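Side-chain contact in nucleoprotein (Rift valley fever virus, PDB 3OV9), which encapsidates the viral genomic RNA, protecting it from nucleases in a ribonucleoprotein that is the template for transcription and replication: residues N207-S210 and H211-R215. Sequence-based numbering, arbitrary orientation.
With NA (sodium ion), chain E.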
loop_
_atom_site.group_PDB
_atom_site.type_symbol
_atom_site.label_atom_id
_atom_site.label_comp_id
_atom_site.label_asym_id
_atom_site.label_seq_id
_atom_site.Cartn_x
_atom_site.Cartn_y
_atom_site.Cartn_z
ATOM N N ASN A 207 -11.355 -4.961 -42.452
ATOM C CA ASN A 207 -11.576 -5.334 -43.845
ATOM C C ASN A 207 -12.159 -6.742 -44.013
ATOM O O ASN A 207 -12.170 -7.281 -45.122
ATOM C CB ASN A 207 -10.285 -5.170 -44.663
ATOM C CG ASN A 207 -9.193 -6.154 -44.259
ATOM O OD1 ASN A 207 -9.400 -7.034 -43.423
ATOM N ND2 ASN A 207 -8.016 -6.004 -44.860
ATOM N N PHE A 208 -12.641 -7.329 -42.917
ATOM C CA PHE A 208 -13.166 -8.691 -42.952
ATOM C C PHE A 208 -14.695 -8.749 -42.937
ATOM O O PHE A 208 -15.334 -8.329 -41.964
ATOM C CB PHE A 208 -12.588 -9.542 -41.821
ATOM C CG PHE A 208 -12.882 -11.000 -41.967
ATOM C CD1 PHE A 208 -12.227 -11.759 -42.936
ATOM C CD2 PHE A 208 -13.826 -11.615 -41.156
ATOM C CE1 PHE A 208 -12.500 -13.113 -43.086
ATOM C CE2 PHE A 208 -14.104 -12.969 -41.296
ATOM C CZ PHE A 208 -13.441 -13.720 -42.264
ATOM N N ILE A 209 -15.247 -9.318 -44.011
ATOM C CA ILE A 209 -16.684 -9.302 -44.336
ATOM C C ILE A 209 -17.083 -7.919 -44.864
ATOM O O ILE A 209 -16.980 -6.915 -44.152
ATOM C CB ILE A 209 -17.616 -9.770 -43.155
ATOM C CG1 ILE A 209 -17.164 -11.119 -42.561
ATOM C CG2 ILE A 209 -19.081 -9.816 -43.596
ATOM C CD1 ILE A 209 -17.197 -12.312 -43.512
ATOM N N SER A 210 -17.514 -7.878 -46.126
ATOM C CA SER A 210 -17.884 -6.629 -46.800
ATOM C C SER A 210 -18.963 -5.847 -46.050
ATOM O O SER A 210 -19.751 -6.430 -45.297
ATOM C CB SER A 210 -18.345 -6.911 -48.235
ATOM O OG SER A 210 -19.600 -7.567 -48.252
ATOM N N HIS A 211 -18.989 -4.531 -46.256
ATOM C CA HIS A 211 -20.015 -3.671 -45.662
ATOM C C HIS A 211 -21.416 -4.194 -45.965
ATOM O O HIS A 211 -22.283 -4.215 -45.093
ATOM C CB HIS A 211 -19.882 -2.227 -46.159
ATOM C CG HIS A 211 -18.621 -1.547 -45.726
ATOM N ND1 HIS A 211 -18.188 -0.363 -46.282
ATOM C CD2 HIS A 211 -17.693 -1.889 -44.802
ATOM C CE1 HIS A 211 -17.053 0.000 -45.712
ATOM N NE2 HIS A 211 -16.729 -0.910 -44.812
ATOM N N GLU A 212 -21.613 -4.633 -47.206
ATOM C CA GLU A 212 -22.902 -5.125 -47.674
ATOM C C GLU A 212 -23.318 -6.435 -46.997
ATOM O O GLU A 212 -24.479 -6.588 -46.613
ATOM C CB GLU A 212 -22.891 -5.284 -49.199
ATOM C CG GLU A 212 -22.809 -3.959 -49.971
ATOM C CD GLU A 212 -21.381 -3.443 -50.185
ATOM O OE1 GLU A 212 -21.240 -2.367 -50.809
ATOM O OE2 GLU A 212 -20.407 -4.097 -49.749
ATOM N N LYS A 213 -22.376 -7.367 -46.848
ATOM C CA LYS A 213 -22.652 -8.633 -46.160
ATOM C C LYS A 213 -22.897 -8.411 -44.665
ATOM O O LYS A 213 -23.732 -9.092 -44.064
ATOM C CB LYS A 213 -21.523 -9.649 -46.369
ATOM C CG LYS A 213 -21.483 -10.300 -47.753
ATOM C CD LYS A 213 -20.380 -11.364 -47.851
ATOM C CE LYS A 213 -18.979 -10.751 -47.960
ATOM N NZ LYS A 213 -17.923 -11.788 -48.128
ATOM N N ARG A 214 -22.171 -7.462 -44.075
ATOM C CA ARG A 214 -22.392 -7.084 -42.675
ATOM C C ARG A 214 -23.813 -6.562 -42.471
ATOM O O ARG A 214 -24.516 -7.010 -41.561
ATOM C CB ARG A 214 -21.368 -6.044 -42.208
ATOM C CG ARG A 214 -19.999 -6.606 -41.871
ATOM C CD ARG A 214 -18.987 -5.484 -41.745
ATOM N NE ARG A 214 -17.644 -5.970 -41.446
ATOM C CZ ARG A 214 -16.957 -5.670 -40.346
ATOM N NH1 ARG A 214 -17.479 -4.877 -39.418
ATOM N NH2 ARG A 214 -15.740 -6.165 -40.176
ATOM N N ARG A 215 -24.245 -5.632 -43.325
ATOM C CA ARG A 215 -25.609 -5.107 -43.228
ATOM C C ARG A 215 -26.659 -6.198 -43.453
ATOM O O ARG A 215 -27.729 -6.162 -42.834
ATOM C CB ARG A 215 -25.840 -3.927 -44.176
ATOM C CG ARG A 215 -27.011 -3.043 -43.734
ATOM C CD ARG A 215 -27.293 -1.911 -44.704
ATOM N NE ARG A 215 -26.219 -0.923 -44.724
ATOM C CZ ARG A 215 -26.326 0.294 -45.253
ATOM N NH1 ARG A 215 -27.468 0.690 -45.803
ATOM N NH2 ARG A 215 -25.290 1.119 -45.222
HETATM NA NA NA E . -15.259 -4.679 -44.444
HETATM O O HOH W 1 -14.088 -4.389 -46.651
#
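Arg214 reaches back from the first turn of helix 211-220 to grip the loop that leads into it, a worked example of how one guanidinium can fix the path of a chain entering a helix. Its side chain runs extended from CG to NE, which brings the guanidinium edge up to two successive carbonyls. NH2 donates to Phe208 O at 2.8 Å, and NE donates to Ile209 O at 2.9 Å with a bent N-H...O angle of 143°; a longer, weak bond also joins NE to Phe208 O. On the far branch, NH1 is held by Val153 O and Ala203 O, so the buried group has little freedom to rotate. Ile209 O has a second task, binding a sodium ion at 2.8 Å beside Ser206 O and a water, and this neighbouring cation would probably polarise the carbonyl further. Ile209 CG2, anti to the backbone N, lies 3.7 Å from Lys213 CB and also touches Arg214 CG. Lys213 closes the packed part: bent at chi3 (-75°), it brings CE round to 3.3 Å from Ser210 OG.

The solvent side is looser, for the carboxylate of the exposed Glu212 brings OE2 only to 3.8 Å from Ser210 CB. Gln5 of a neighbouring subunit accepts a hydrogen bond from Ile209 N through its OE1, so the loop also meets the oligomer interface. Ser210 is the N-cap of helix 211-220, its OG accepting from Lys213 N at 3.1 Å; Arg214 N to Ser210 O is the helix's first i to i+4 bond, in this orthogonal helical bundle.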